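Local coordinates for protein LbaCas13a H328A (C2c2) (Lachnospiraceae bacterium NK4A179, PDB 5WLH) that binds a CRISPR guide RNA and, as a Cas13a nuclease, probably processes pre-crRNA and cleaves target RNA at adenines, at residues P137-E140 with T141-V144; W906-V909 with S910-S914; Y1111-I1114 with A1115-Q1119; G1201-T1205 with G1206-G1210. One frame throughout, in Å; residues are numbered along the deposited sequence.

Contact 1 of 4, residues P137-E140 with T141-V144; sequences PAFE and TCGV
A138 meets T141 twice through a single acceptor. Its carbonyl oxygen takes the backbone N-H of T141 (T141 N to A138 O 3.1 Å) and also the hydroxyl, with T141 OG1 2.9 Å from A138 O. The hydroxyl arrives in the carbonyl plane, whereas the amide comes from well above it. OG1 reaches this spot because chi1 of 66° places it between the backbone N and the carbonyl carbon of T141. A water donates to the same OG1 and accepts from A138 N, linking the two residues a second way. F139 comes next: its O accepts from C142 N at 2.9 Å, a second i to i+3 bond that winds a short 3-10 turn, and V144 CB rests against the same oxygen. The sulfur of C142 approaches the phenyl ring obliquely, SG lying 4.3 Å from F139 CD1, a loose sulfur-aromatic contact. E140 adds a CA-H...O contact, its CA 3.3 Å from V144 O. This turn lies in the loop between helices 115-130 and 146-155. The F139 ring stacks on Y121 of the first helix and packs against A149 and L152 of the second, while P137 touches Y121 and L124 and E140 touches A146 and A149.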
ATOM      1  N   PRO A 137     -33.451  35.846  12.545  1.00 35.80           N
ATOM      2  CA  PRO A 137     -34.894  35.639  12.649  1.00 37.64           C
ATOM      3  C   PRO A 137     -35.420  36.227  13.946  1.00 41.44           C
ATOM      4  O   PRO A 137     -34.682  36.427  14.913  1.00 43.71           O
ATOM      5  CB  PRO A 137     -35.047  34.116  12.630  1.00 39.47           C
ATOM      6  CG  PRO A 137     -33.718  33.583  12.990  1.00 41.60           C
ATOM      7  CD  PRO A 137     -32.701  34.580  12.553  1.00 36.21           C
ATOM      8  N   ALA A 138     -36.717  36.516  13.943  1.00 45.65           N
ATOM      9  CA  ALA A 138     -37.429  36.962  15.134  1.00 45.46           C
ATOM     10  C   ALA A 138     -38.159  35.775  15.751  1.00 43.12           C
ATOM     11  O   ALA A 138     -38.749  34.956  15.039  1.00 43.74           O
ATOM     12  CB  ALA A 138     -38.423  38.075  14.799  1.00 44.53           C
ATOM     13  N   PHE A 139     -38.111  35.679  17.077  1.00 43.95           N
ATOM     14  CA  PHE A 139     -38.682  34.503  17.724  1.00 47.29           C
ATOM     15  C   PHE A 139     -40.199  34.418  17.567  1.00 51.76           C
ATOM     16  O   PHE A 139     -40.763  33.330  17.735  1.00 52.42           O
ATOM     17  CB  PHE A 139     -38.289  34.485  19.198  1.00 45.67           C
ATOM     18  CG  PHE A 139     -36.935  33.888  19.450  1.00 38.30           C
ATOM     19  CD1 PHE A 139     -36.755  32.516  19.426  1.00 34.03           C
ATOM     20  CD2 PHE A 139     -35.838  34.700  19.688  1.00 34.78           C
ATOM     21  CE1 PHE A 139     -35.508  31.960  19.657  1.00 39.44           C
ATOM     22  CE2 PHE A 139     -34.593  34.153  19.917  1.00 38.98           C
ATOM     23  CZ  PHE A 139     -34.425  32.774  19.903  1.00 38.14           C
ATOM     24  N   GLU A 140     -40.865  35.528  17.225  1.00 52.32           N
ATOM     25  CA  GLU A 140     -42.309  35.495  17.000  1.00 57.68           C
ATOM     26  C   GLU A 140     -42.694  34.495  15.916  1.00 62.52           C
ATOM     27  O   GLU A 140     -43.784  33.912  15.967  1.00 63.59           O
ATOM     28  CB  GLU A 140     -42.814  36.890  16.631  1.00 56.31           C
ATOM     29  CG  GLU A 140     -42.901  37.848  17.801  1.00 59.07           C
ATOM     30  CD  GLU A 140     -41.566  38.476  18.153  1.00 62.15           C
ATOM     31  OE1 GLU A 140     -41.543  39.325  19.068  1.00 64.29           O
ATOM     32  OE2 GLU A 140     -40.544  38.129  17.518  1.00 61.02           O
ATOM     33  N   THR A 141     -41.818  34.280  14.936  1.00 63.69           N
ATOM     34  CA  THR A 141     -42.054  33.330  13.861  1.00 65.45           C
ATOM     35  C   THR A 141     -41.510  31.935  14.178  1.00 68.75           C
ATOM     36  O   THR A 141     -41.390  31.100  13.275  1.00 70.77           O
ATOM     37  CB  THR A 141     -41.454  33.863  12.557  1.00 65.77           C
ATOM     38  OG1 THR A 141     -40.027  33.925  12.674  1.00 66.58           O
ATOM     39  CG2 THR A 141     -41.981  35.263  12.267  1.00 65.83           C
ATOM     40  N   CYS A 142     -41.176  31.670  15.442  1.00 68.89           N
ATOM     41  CA  CYS A 142     -40.790  30.341  15.900  1.00 69.77           C
ATOM     42  C   CYS A 142     -41.840  29.734  16.827  1.00 72.02           C
ATOM     43  O   CYS A 142     -41.523  28.842  17.622  1.00 71.96           O
ATOM     44  CB  CYS A 142     -39.422  30.390  16.590  1.00 66.14           C
ATOM     45  SG  CYS A 142     -38.088  31.174  15.613  1.00 62.41           S
ATOM     46  N   GLY A 143     -43.083  30.205  16.740  1.00 74.39           N
ATOM     47  CA  GLY A 143     -44.165  29.695  17.567  1.00 75.46           C
ATOM     48  C   GLY A 143     -44.193  30.239  18.979  1.00 75.10           C
ATOM     49  O   GLY A 143     -44.500  29.494  19.919  1.00 73.37           O
ATOM     50  N   VAL A 144     -43.900  31.528  19.154  1.00 75.48           N
ATOM     51  CA  VAL A 144     -43.664  32.113  20.472  1.00 73.77           C
ATOM     52  C   VAL A 144     -44.212  33.537  20.495  1.00 69.37           C
ATOM     53  O   VAL A 144     -44.115  34.268  19.504  1.00 67.33           O
ATOM     54  CB  VAL A 144     -42.156  32.071  20.823  1.00 75.30           C
ATOM     55  CG1 VAL A 144     -41.767  33.180  21.790  1.00 74.59           C
ATOM     56  CG2 VAL A 144     -41.782  30.704  21.389  1.00 76.09           C
TER
HETATM   57  O   HOH W   1     -38.221  35.842  11.359  1.00 49.47           O

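Contact 2 of 4, residues W906-V909 with S910-S914; sequences WYIV and SRFLS
R911 runs beside Y907, one helical turn earlier, and both side chains head in the same direction. At its root, R911 CB sits 3.0 Å from Y907 O, the oxygen that also accepts from R911 N. CG continues anti to the backbone N (chi1 -169°), which directs the chain along the tyrosine, and CG touches the ring at Y907 CE1. A bend at chi2 then keeps CD against the same corner, 4.1 Å from Y907 CE1, with the approach to the ring oblique. Beyond it, the guanidinium plane stands 53° from the ring. NE forms a salt bridge with E631, whose OE1 also bonds to Y907 OH, so one carboxylate ties together the ends of both side chains; F628 meets the tyrosine ring edge-to-face.

This is the C-terminal turn of helix 901-911, where the chain leaves helical geometry at F912 before S914 caps helix 915-941 through Q917 N. F912 N still bonds to I908 O at 3.2 Å, with a weak second bond to V909 O. The F912 ring presents its edge to that isoleucine oxygen, and I908 CG2 lies alongside it, 3.9 Å from F912 CD2. On another side of the helix, W906 O is held by both donors of S910: the amide and the hydroxyl come from opposite faces of the carbonyl plane, with S910 OG 2.8 Å from W906 O. The hydroxyl also bonds to S970, while V909 and W906 pack on M602, just ahead of the RNDSFH sequence that matches a HEPN nuclease motif.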
ATOM      1  N   TRP A 906       2.496 -21.622  -9.309  1.00 23.11           N
ATOM      2  CA  TRP A 906       2.599 -21.142  -7.930  1.00 22.22           C
ATOM      3  C   TRP A 906       3.762 -21.811  -7.221  1.00 24.33           C
ATOM      4  O   TRP A 906       4.476 -21.183  -6.432  1.00 21.88           O
ATOM      5  CB  TRP A 906       1.310 -21.418  -7.161  1.00 19.91           C
ATOM      6  CG  TRP A 906       0.205 -20.536  -7.553  1.00 23.33           C
ATOM      7  CD1 TRP A 906      -0.821 -20.839  -8.401  1.00 27.60           C
ATOM      8  CD2 TRP A 906      -0.005 -19.185  -7.132  1.00 23.92           C
ATOM      9  NE1 TRP A 906      -1.662 -19.758  -8.530  1.00 29.49           N
ATOM     10  CE2 TRP A 906      -1.186 -18.732  -7.756  1.00 29.12           C
ATOM     11  CE3 TRP A 906       0.688 -18.316  -6.284  1.00 28.91           C
ATOM     12  CZ2 TRP A 906      -1.683 -17.445  -7.570  1.00 31.63           C
ATOM     13  CZ3 TRP A 906       0.187 -17.041  -6.090  1.00 30.98           C
ATOM     14  CH2 TRP A 906      -0.987 -16.619  -6.730  1.00 32.15           C
ATOM     15  N   TYR A 907       3.947 -23.100  -7.483  1.00 23.23           N
ATOM     16  CA  TYR A 907       5.061 -23.836  -6.917  1.00 21.06           C
ATOM     17  C   TYR A 907       6.394 -23.217  -7.297  1.00 20.63           C
ATOM     18  O   TYR A 907       7.175 -22.820  -6.424  1.00 23.02           O
ATOM     19  CB  TYR A 907       4.989 -25.285  -7.389  1.00 22.51           C
ATOM     20  CG  TYR A 907       6.192 -26.108  -7.020  1.00 25.01           C
ATOM     21  CD1 TYR A 907       6.749 -26.043  -5.743  1.00 25.51           C
ATOM     22  CD2 TYR A 907       6.748 -26.991  -7.943  1.00 25.03           C
ATOM     23  CE1 TYR A 907       7.857 -26.819  -5.411  1.00 24.31           C
ATOM     24  CE2 TYR A 907       7.839 -27.766  -7.624  1.00 26.41           C
ATOM     25  CZ  TYR A 907       8.387 -27.692  -6.354  1.00 26.68           C
ATOM     26  OH  TYR A 907       9.478 -28.480  -6.040  1.00 30.14           O
ATOM     27  N   ILE A 908       6.691 -23.155  -8.597  1.00 19.38           N
ATOM     28  CA  ILE A 908       8.017 -22.705  -9.014  1.00 21.10           C
ATOM     29  C   ILE A 908       8.243 -21.245  -8.633  1.00 21.63           C
ATOM     30  O   ILE A 908       9.325 -20.880  -8.170  1.00 20.21           O
ATOM     31  CB  ILE A 908       8.218 -22.941 -10.520  1.00 22.26           C
ATOM     32  CG1 ILE A 908       8.210 -24.450 -10.805  1.00 24.44           C
ATOM     33  CG2 ILE A 908       9.526 -22.305 -11.009  1.00 23.45           C
ATOM     34  CD1 ILE A 908       9.333 -25.215 -10.041  1.00 29.59           C
ATOM     35  N   VAL A 909       7.239 -20.381  -8.820  1.00 18.42           N
ATOM     36  CA  VAL A 909       7.449 -18.972  -8.489  1.00 18.77           C
ATOM     37  C   VAL A 909       7.729 -18.812  -6.997  1.00 21.45           C
ATOM     38  O   VAL A 909       8.714 -18.174  -6.608  1.00 19.58           O
ATOM     39  CB  VAL A 909       6.258 -18.112  -8.951  1.00 20.57           C
ATOM     40  CG1 VAL A 909       6.348 -16.699  -8.353  1.00 19.62           C
ATOM     41  CG2 VAL A 909       6.274 -18.007 -10.458  1.00 21.65           C
ATOM     42  N   SER A 910       6.896 -19.414  -6.140  1.00 19.57           N
ATOM     43  CA  SER A 910       7.117 -19.232  -4.704  1.00 20.85           C
ATOM     44  C   SER A 910       8.395 -19.925  -4.257  1.00 24.39           C
ATOM     45  O   SER A 910       9.086 -19.437  -3.354  1.00 19.40           O
ATOM     46  CB  SER A 910       5.929 -19.754  -3.896  1.00 21.41           C
ATOM     47  OG  SER A 910       5.810 -21.163  -3.992  1.00 23.95           O
ATOM     48  N   ARG A 911       8.741 -21.032  -4.913  1.00 21.97           N
ATOM     49  CA  ARG A 911       9.891 -21.816  -4.482  1.00 23.00           C
ATOM     50  C   ARG A 911      11.198 -21.070  -4.701  1.00 20.94           C
ATOM     51  O   ARG A 911      12.175 -21.327  -3.993  1.00 22.06           O
ATOM     52  CB  ARG A 911       9.907 -23.159  -5.225  1.00 22.31           C
ATOM     53  CG  ARG A 911      10.906 -24.163  -4.669  1.00 24.18           C
ATOM     54  CD  ARG A 911      10.567 -24.602  -3.263  1.00 23.64           C
ATOM     55  NE  ARG A 911      11.519 -25.620  -2.817  1.00 25.54           N
ATOM     56  CZ  ARG A 911      12.673 -25.360  -2.201  1.00 28.14           C
ATOM     57  NH1 ARG A 911      13.036 -24.111  -1.919  1.00 25.70           N
ATOM     58  NH2 ARG A 911      13.466 -26.361  -1.856  1.00 27.86           N
ATOM     59  N   PHE A 912      11.243 -20.159  -5.676  1.00 20.78           N
ATOM     60  CA  PHE A 912      12.454 -19.405  -5.973  1.00 19.44           C
ATOM     61  C   PHE A 912      12.537 -18.092  -5.206  1.00 24.02           C
ATOM     62  O   PHE A 912      13.377 -17.251  -5.531  1.00 26.97           O
ATOM     63  CB  PHE A 912      12.552 -19.150  -7.478  1.00 20.33           C
ATOM     64  CG  PHE A 912      13.267 -20.248  -8.196  1.00 24.06           C
ATOM     65  CD1 PHE A 912      14.651 -20.272  -8.235  1.00 25.24           C
ATOM     66  CD2 PHE A 912      12.561 -21.301  -8.749  1.00 27.91           C
ATOM     67  CE1 PHE A 912      15.315 -21.299  -8.850  1.00 25.34           C
ATOM     68  CE2 PHE A 912      13.222 -22.341  -9.376  1.00 29.85           C
ATOM     69  CZ  PHE A 912      14.603 -22.342  -9.422  1.00 27.95           C
ATOM     70  N   LEU A 913      11.696 -17.905  -4.194  1.00 21.52           N
ATOM     71  CA  LEU A 913      11.758 -16.699  -3.377  1.00 19.08           C
ATOM     72  C   LEU A 913      12.649 -16.918  -2.163  1.00 22.97           C
ATOM     73  O   LEU A 913      12.955 -18.042  -1.791  1.00 24.63           O
ATOM     74  CB  LEU A 913      10.359 -16.303  -2.915  1.00 20.51           C
ATOM     75  CG  LEU A 913       9.336 -16.006  -4.003  1.00 24.80           C
ATOM     76  CD1 LEU A 913       7.980 -15.729  -3.357  1.00 17.62           C
ATOM     77  CD2 LEU A 913       9.823 -14.808  -4.850  1.00 21.31           C
ATOM     78  N   SER A 914      13.070 -15.816  -1.540  1.00 23.10           N
ATOM     79  CA  SER A 914      13.636 -15.937  -0.206  1.00 23.30           C
ATOM     80  C   SER A 914      12.546 -16.426   0.748  1.00 22.22           C
ATOM     81  O   SER A 914      11.354 -16.280   0.459  1.00 22.54           O
ATOM     82  CB  SER A 914      14.179 -14.591   0.275  1.00 22.61           C
ATOM     83  OG  SER A 914      13.096 -13.740   0.576  1.00 23.08           O
TER

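Contact 3 of 4, residues Y1111-I1114 with A1115-Q1119; sequences YSEI and ADELQ
S1112 O accepts the amide of D1116 across one helical turn, with D1116 N 2.8 Å away and the N-H...O angle a straight 163°. The aspartate's own side chain folds back over this oxygen: CG is anti to the carbonyl carbon (chi1 -73°) and comes to 3.2 Å from S1112 O, in contact without a hydrogen bond. With alanine in place of D1116, the carboxylate packed against S1112 O would go, which would probably open a gap beside that carbonyl and take a negative charge from this face of the helix. Alongside, E1113 and E1117 bring like charges together, E1113 OE1 being 4.4 Å from E1117 OE2. A water between them donates to both oxygens, which probably eases their repulsion. The other oxygen of E1117 bonds to H1295, fixing the turn of that carboxylate. I1114 and L1118, both buried, run alongside each other in one direction, and I1114 CG2 touches L1118 CD1 at 4.1 Å. They pack on helix 1357-1368 through Y1359, I1363 and L1366, and L1118 also on helix 1284-1294. This is a regular i to i+4 alpha-helical turn of the long helix 1106-1145, packed between neighbouring helices. Its Q1119 bonds to the carbonyl of I1249, a residue inside an RNYIEH sequence of the R-X4-H kind found in HEPN ribonuclease sites.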
ATOM      1  N   TYR A1111      19.436  -5.958   5.856  1.00 25.88           N
ATOM      2  CA  TYR A1111      19.621  -5.032   4.744  1.00 29.00           C
ATOM      3  C   TYR A1111      19.099  -5.622   3.439  1.00 24.91           C
ATOM      4  O   TYR A1111      18.532  -4.901   2.612  1.00 25.48           O
ATOM      5  CB  TYR A1111      21.092  -4.651   4.603  1.00 28.78           C
ATOM      6  CG  TYR A1111      21.641  -4.012   5.851  1.00 28.59           C
ATOM      7  CD1 TYR A1111      20.921  -3.038   6.518  1.00 26.12           C
ATOM      8  CD2 TYR A1111      22.850  -4.420   6.383  1.00 33.45           C
ATOM      9  CE1 TYR A1111      21.410  -2.456   7.672  1.00 31.73           C
ATOM     10  CE2 TYR A1111      23.350  -3.849   7.545  1.00 32.99           C
ATOM     11  CZ  TYR A1111      22.631  -2.871   8.177  1.00 33.13           C
ATOM     12  OH  TYR A1111      23.124  -2.306   9.326  1.00 39.21           O
ATOM     13  N   SER A1112      19.296  -6.927   3.226  1.00 26.55           N
ATOM     14  CA  SER A1112      18.798  -7.539   1.992  1.00 26.30           C
ATOM     15  C   SER A1112      17.283  -7.458   1.917  1.00 26.26           C
ATOM     16  O   SER A1112      16.719  -7.165   0.852  1.00 26.68           O
ATOM     17  CB  SER A1112      19.241  -9.000   1.889  1.00 26.54           C
ATOM     18  OG  SER A1112      20.636  -9.085   1.988  1.00 36.43           O
ATOM     19  N   GLU A1113      16.610  -7.724   3.038  1.00 23.53           N
ATOM     20  CA  GLU A1113      15.155  -7.632   3.065  1.00 22.52           C
ATOM     21  C   GLU A1113      14.691  -6.209   2.821  1.00 23.06           C
ATOM     22  O   GLU A1113      13.670  -5.992   2.167  1.00 22.67           O
ATOM     23  CB  GLU A1113      14.609  -8.126   4.405  1.00 30.36           C
ATOM     24  CG  GLU A1113      14.391  -9.617   4.466  1.00 41.60           C
ATOM     25  CD  GLU A1113      13.716 -10.026   5.756  1.00 47.63           C
ATOM     26  OE1 GLU A1113      12.608  -9.512   6.035  1.00 47.04           O
ATOM     27  OE2 GLU A1113      14.301 -10.849   6.491  1.00 53.18           O
ATOM     28  N   ILE A1114      15.398  -5.220   3.385  1.00 20.22           N
ATOM     29  CA  ILE A1114      14.980  -3.838   3.175  1.00 17.34           C
ATOM     30  C   ILE A1114      15.116  -3.478   1.710  1.00 18.36           C
ATOM     31  O   ILE A1114      14.222  -2.858   1.123  1.00 21.13           O
ATOM     32  CB  ILE A1114      15.776  -2.870   4.073  1.00 19.65           C
ATOM     33  CG1 ILE A1114      15.323  -3.031   5.524  1.00 24.51           C
ATOM     34  CG2 ILE A1114      15.530  -1.436   3.634  1.00 27.16           C
ATOM     35  CD1 ILE A1114      16.272  -2.407   6.573  1.00 28.12           C
ATOM     36  N   ALA A1115      16.229  -3.880   1.092  1.00 20.98           N
ATOM     37  CA  ALA A1115      16.405  -3.666  -0.338  1.00 22.96           C
ATOM     38  C   ALA A1115      15.335  -4.397  -1.138  1.00 21.37           C
ATOM     39  O   ALA A1115      14.769  -3.842  -2.089  1.00 21.09           O
ATOM     40  CB  ALA A1115      17.800  -4.130  -0.762  1.00 24.13           C
ATOM     41  N   ASP A1116      15.041  -5.641  -0.766  1.00 18.99           N
ATOM     42  CA  ASP A1116      13.945  -6.354  -1.425  1.00 19.56           C
ATOM     43  C   ASP A1116      12.625  -5.610  -1.270  1.00 18.69           C
ATOM     44  O   ASP A1116      11.783  -5.627  -2.175  1.00 20.75           O
ATOM     45  CB  ASP A1116      13.794  -7.761  -0.857  1.00 21.83           C
ATOM     46  CG  ASP A1116      14.891  -8.691  -1.301  1.00 30.66           C
ATOM     47  OD1 ASP A1116      15.590  -8.361  -2.286  1.00 29.54           O
ATOM     48  OD2 ASP A1116      15.041  -9.751  -0.653  1.00 32.47           O
ATOM     49  N   GLU A1117      12.385  -5.013  -0.101  1.00 18.32           N
ATOM     50  CA  GLU A1117      11.126  -4.286   0.063  1.00 18.69           C
ATOM     51  C   GLU A1117      11.118  -2.996  -0.747  1.00 19.74           C
ATOM     52  O   GLU A1117      10.081  -2.613  -1.310  1.00 19.74           O
ATOM     53  CB  GLU A1117      10.854  -3.975   1.530  1.00 21.02           C
ATOM     54  CG  GLU A1117      10.559  -5.198   2.353  1.00 23.13           C
ATOM     55  CD  GLU A1117      10.547  -4.909   3.836  1.00 29.72           C
ATOM     56  OE1 GLU A1117      10.499  -3.718   4.218  1.00 29.94           O
ATOM     57  OE2 GLU A1117      10.576  -5.880   4.622  1.00 32.84           O
ATOM     58  N   LEU A1118      12.251  -2.290  -0.799  1.00 17.87           N
ATOM     59  CA  LEU A1118      12.306  -1.111  -1.659  1.00 17.28           C
ATOM     60  C   LEU A1118      12.144  -1.488  -3.119  1.00 17.24           C
ATOM     61  O   LEU A1118      11.438  -0.802  -3.873  1.00 18.77           O
ATOM     62  CB  LEU A1118      13.629  -0.372  -1.464  1.00 20.55           C
ATOM     63  CG  LEU A1118      13.790   0.198  -0.057  1.00 23.27           C
ATOM     64  CD1 LEU A1118      15.224   0.674   0.114  1.00 25.62           C
ATOM     65  CD2 LEU A1118      12.803   1.331   0.177  1.00 25.24           C
ATOM     66  N   GLN A1119      12.793  -2.580  -3.538  1.00 16.79           N
ATOM     67  CA  GLN A1119      12.722  -2.986  -4.936  1.00 18.24           C
ATOM     68  C   GLN A1119      11.345  -3.550  -5.240  1.00 20.99           C
ATOM     69  O   GLN A1119      10.781  -3.299  -6.307  1.00 18.94           O
ATOM     70  CB  GLN A1119      13.793  -4.042  -5.221  1.00 17.79           C
ATOM     71  CG  GLN A1119      13.684  -4.720  -6.582  1.00 19.90           C
ATOM     72  CD  GLN A1119      14.128  -3.837  -7.723  1.00 25.60           C
ATOM     73  OE1 GLN A1119      14.254  -2.624  -7.579  1.00 27.06           O
ATOM     74  NE2 GLN A1119      14.356  -4.446  -8.878  1.00 21.11           N
TER
HETATM   75  O   HOH W   2      10.551  -8.361   4.073  1.00 31.23           O

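Contact 4 of 4, residues G1201-T1205 with G1206-G1210; sequences GKEST and GAKIG
K1208 stretches back from the helix to the loop ahead of it and donates a hydrogen bond from NZ to the carbonyl oxygen of G1201 (K1208 NZ to G1201 O 2.8 Å). The ammonium group also meets a water, 3.0 Å from NZ, which in turn donates to E1203 O. Further acceptors of NZ are the carbonyls of A1178 and L1184, so its hydrogen bonds go to three backbone carbonyls and a water. The E1203 carboxylate does not pair with it: E1203 passes roughly perpendicular to K1208, E1203 CG lying 3.5 Å from K1208 CG, and E1203 OE2 stays 4.9 Å from K1208 NZ. Methionine in place of K1208 would probably leave the G1201, A1178 and L1184 carbonyls without their shared donor and let the loop before the helix shift.

S1204 is the N-cap of helix 1205-1216. Its OG, turned back over the first turn by a chi1 of 68°, accepts from A1207 N at 2.9 Å, while its carbonyl starts the regular pattern by accepting from K1208 N. T1205 O follows with I1209 N, nearly along the C=O axis, and I1209 CG1 rests 3.3 Å from T1205 O.

Behind this shell, E1203 is steadied by S1199, whose hydroxyl bonds to E1203 OE2 and also takes the amide of G1201. At the backbone angles of G1201 (phi 85°, psi -8°) a CB would be jammed against the preceding carbonyl oxygen. The K1202 carbonyl accepts from Y600, and T1205 touches N604, within the RNDSFH sequence of the probable HEPN motif.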
ATOM      1  N   GLY A1201       0.155 -15.521 -28.610  1.00 25.19           N
ATOM      2  CA  GLY A1201      -0.218 -14.767 -27.435  1.00 24.83           C
ATOM      3  C   GLY A1201       0.780 -14.804 -26.308  1.00 25.60           C
ATOM      4  O   GLY A1201       0.612 -14.061 -25.331  1.00 26.30           O
ATOM      5  N   LYS A1202       1.819 -15.633 -26.404  1.00 25.04           N
ATOM      6  CA  LYS A1202       2.781 -15.795 -25.327  1.00 23.45           C
ATOM      7  C   LYS A1202       4.016 -14.927 -25.508  1.00 25.20           C
ATOM      8  O   LYS A1202       4.902 -14.937 -24.651  1.00 28.73           O
ATOM      9  CB  LYS A1202       3.176 -17.268 -25.203  1.00 27.80           C
ATOM     10  CG  LYS A1202       1.981 -18.190 -25.014  1.00 35.79           C
ATOM     11  CD  LYS A1202       2.396 -19.660 -25.003  1.00 43.02           C
ATOM     12  CE  LYS A1202       1.210 -20.551 -24.637  1.00 45.97           C
ATOM     13  NZ  LYS A1202       1.217 -21.843 -25.381  1.00 49.23           N
ATOM     14  N   GLU A1203       4.093 -14.166 -26.590  1.00 23.63           N
ATOM     15  CA  GLU A1203       5.232 -13.290 -26.781  1.00 22.45           C
ATOM     16  C   GLU A1203       5.227 -12.176 -25.727  1.00 26.05           C
ATOM     17  O   GLU A1203       4.235 -11.949 -25.026  1.00 25.62           O
ATOM     18  CB  GLU A1203       5.230 -12.716 -28.201  1.00 22.19           C
ATOM     19  CG  GLU A1203       4.056 -11.801 -28.529  1.00 23.23           C
ATOM     20  CD  GLU A1203       2.795 -12.526 -28.989  1.00 24.90           C
ATOM     21  OE1 GLU A1203       2.624 -13.749 -28.743  1.00 24.58           O
ATOM     22  OE2 GLU A1203       1.943 -11.856 -29.598  1.00 27.30           O
ATOM     23  N   SER A1204       6.373 -11.510 -25.597  1.00 24.23           N
ATOM     24  CA  SER A1204       6.587 -10.527 -24.537  1.00 27.07           C
ATOM     25  C   SER A1204       5.699  -9.303 -24.716  1.00 26.78           C
ATOM     26  O   SER A1204       5.168  -9.031 -25.797  1.00 22.07           O
ATOM     27  CB  SER A1204       8.044 -10.076 -24.515  1.00 27.13           C
ATOM     28  OG  SER A1204       8.359  -9.318 -25.679  1.00 30.13           O
ATOM     29  N   THR A1205       5.545  -8.540 -23.633  1.00 24.17           N
ATOM     30  CA  THR A1205       4.839  -7.268 -23.767  1.00 25.83           C
ATOM     31  C   THR A1205       5.483  -6.407 -24.847  1.00 26.52           C
ATOM     32  O   THR A1205       4.784  -5.843 -25.698  1.00 23.95           O
ATOM     33  CB  THR A1205       4.806  -6.541 -22.422  1.00 29.79           C
ATOM     34  OG1 THR A1205       4.213  -7.404 -21.444  1.00 27.06           O
ATOM     35  CG2 THR A1205       3.976  -5.284 -22.520  1.00 30.82           C
ATOM     36  N   GLY A1206       6.817  -6.341 -24.865  1.00 27.09           N
ATOM     37  CA  GLY A1206       7.491  -5.547 -25.881  1.00 32.06           C
ATOM     38  C   GLY A1206       7.186  -6.020 -27.291  1.00 28.79           C
ATOM     39  O   GLY A1206       6.979  -5.208 -28.199  1.00 26.17           O
ATOM     40  N   ALA A1207       7.158  -7.339 -27.496  1.00 23.04           N
ATOM     41  CA  ALA A1207       6.813  -7.860 -28.810  1.00 26.18           C
ATOM     42  C   ALA A1207       5.381  -7.510 -29.153  1.00 27.01           C
ATOM     43  O   ALA A1207       5.074  -7.145 -30.295  1.00 23.92           O
ATOM     44  CB  ALA A1207       7.008  -9.376 -28.857  1.00 29.83           C
ATOM     45  N   LYS A1208       4.489  -7.616 -28.169  1.00 23.32           N
ATOM     46  CA  LYS A1208       3.087  -7.336 -28.419  1.00 21.43           C
ATOM     47  C   LYS A1208       2.875  -5.881 -28.786  1.00 20.03           C
ATOM     48  O   LYS A1208       2.026  -5.568 -29.621  1.00 21.27           O
ATOM     49  CB  LYS A1208       2.258  -7.708 -27.200  1.00 25.68           C
ATOM     50  CG  LYS A1208       2.087  -9.212 -27.155  1.00 30.02           C
ATOM     51  CD  LYS A1208       1.260  -9.649 -26.048  1.00 33.71           C
ATOM     52  CE  LYS A1208       0.771 -11.050 -26.313  1.00 30.37           C
ATOM     53  NZ  LYS A1208      -0.127 -11.398 -25.197  1.00 24.27           N
ATOM     54  N   ILE A1209       3.596  -4.967 -28.136  1.00 23.27           N
ATOM     55  CA  ILE A1209       3.458  -3.569 -28.510  1.00 21.64           C
ATOM     56  C   ILE A1209       3.886  -3.369 -29.956  1.00 22.04           C
ATOM     57  O   ILE A1209       3.212  -2.675 -30.723  1.00 24.94           O
ATOM     58  CB  ILE A1209       4.263  -2.685 -27.555  1.00 23.97           C
ATOM     59  CG1 ILE A1209       3.598  -2.750 -26.180  1.00 20.50           C
ATOM     60  CG2 ILE A1209       4.347  -1.254 -28.107  1.00 28.53           C
ATOM     61  CD1 ILE A1209       4.335  -1.950 -25.115  1.00 26.92           C
ATOM     62  N   GLY A1210       5.013  -3.969 -30.344  1.00 24.93           N
ATOM     63  CA  GLY A1210       5.412  -3.929 -31.746  1.00 27.66           C
ATOM     64  C   GLY A1210       4.339  -4.476 -32.667  1.00 28.65           C
ATOM     65  O   GLY A1210       4.017  -3.876 -33.697  1.00 27.45           O
TER
HETATM   66  O   HOH W   3       2.132 -11.551 -23.288  1.00 31.36           O

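Contacts 2, 3 and 4 lie within 30 Å of one another, centre to centre, and contacts 2 and 4 are across the chain's centre from contact 1. Contact 1 stands apart, its nearest atoms about 58 Å from those of contact 3 and about 63 and 64 Å from those of contacts 2 and 4. Contacts 2 and 3 are the closest pair, with nearest atoms about 5 Å apart but not touching; those of contacts 2 and 4 are about 15 Å apart. Contacts 3 and 2 approach the bound RNA to about 5 and 6 Å between nearest atoms, contacts 1 and 4 only to about 13 and 17 Å. Contacts 2 and 4 adjoin one putative HEPN motif, contact 3 the other.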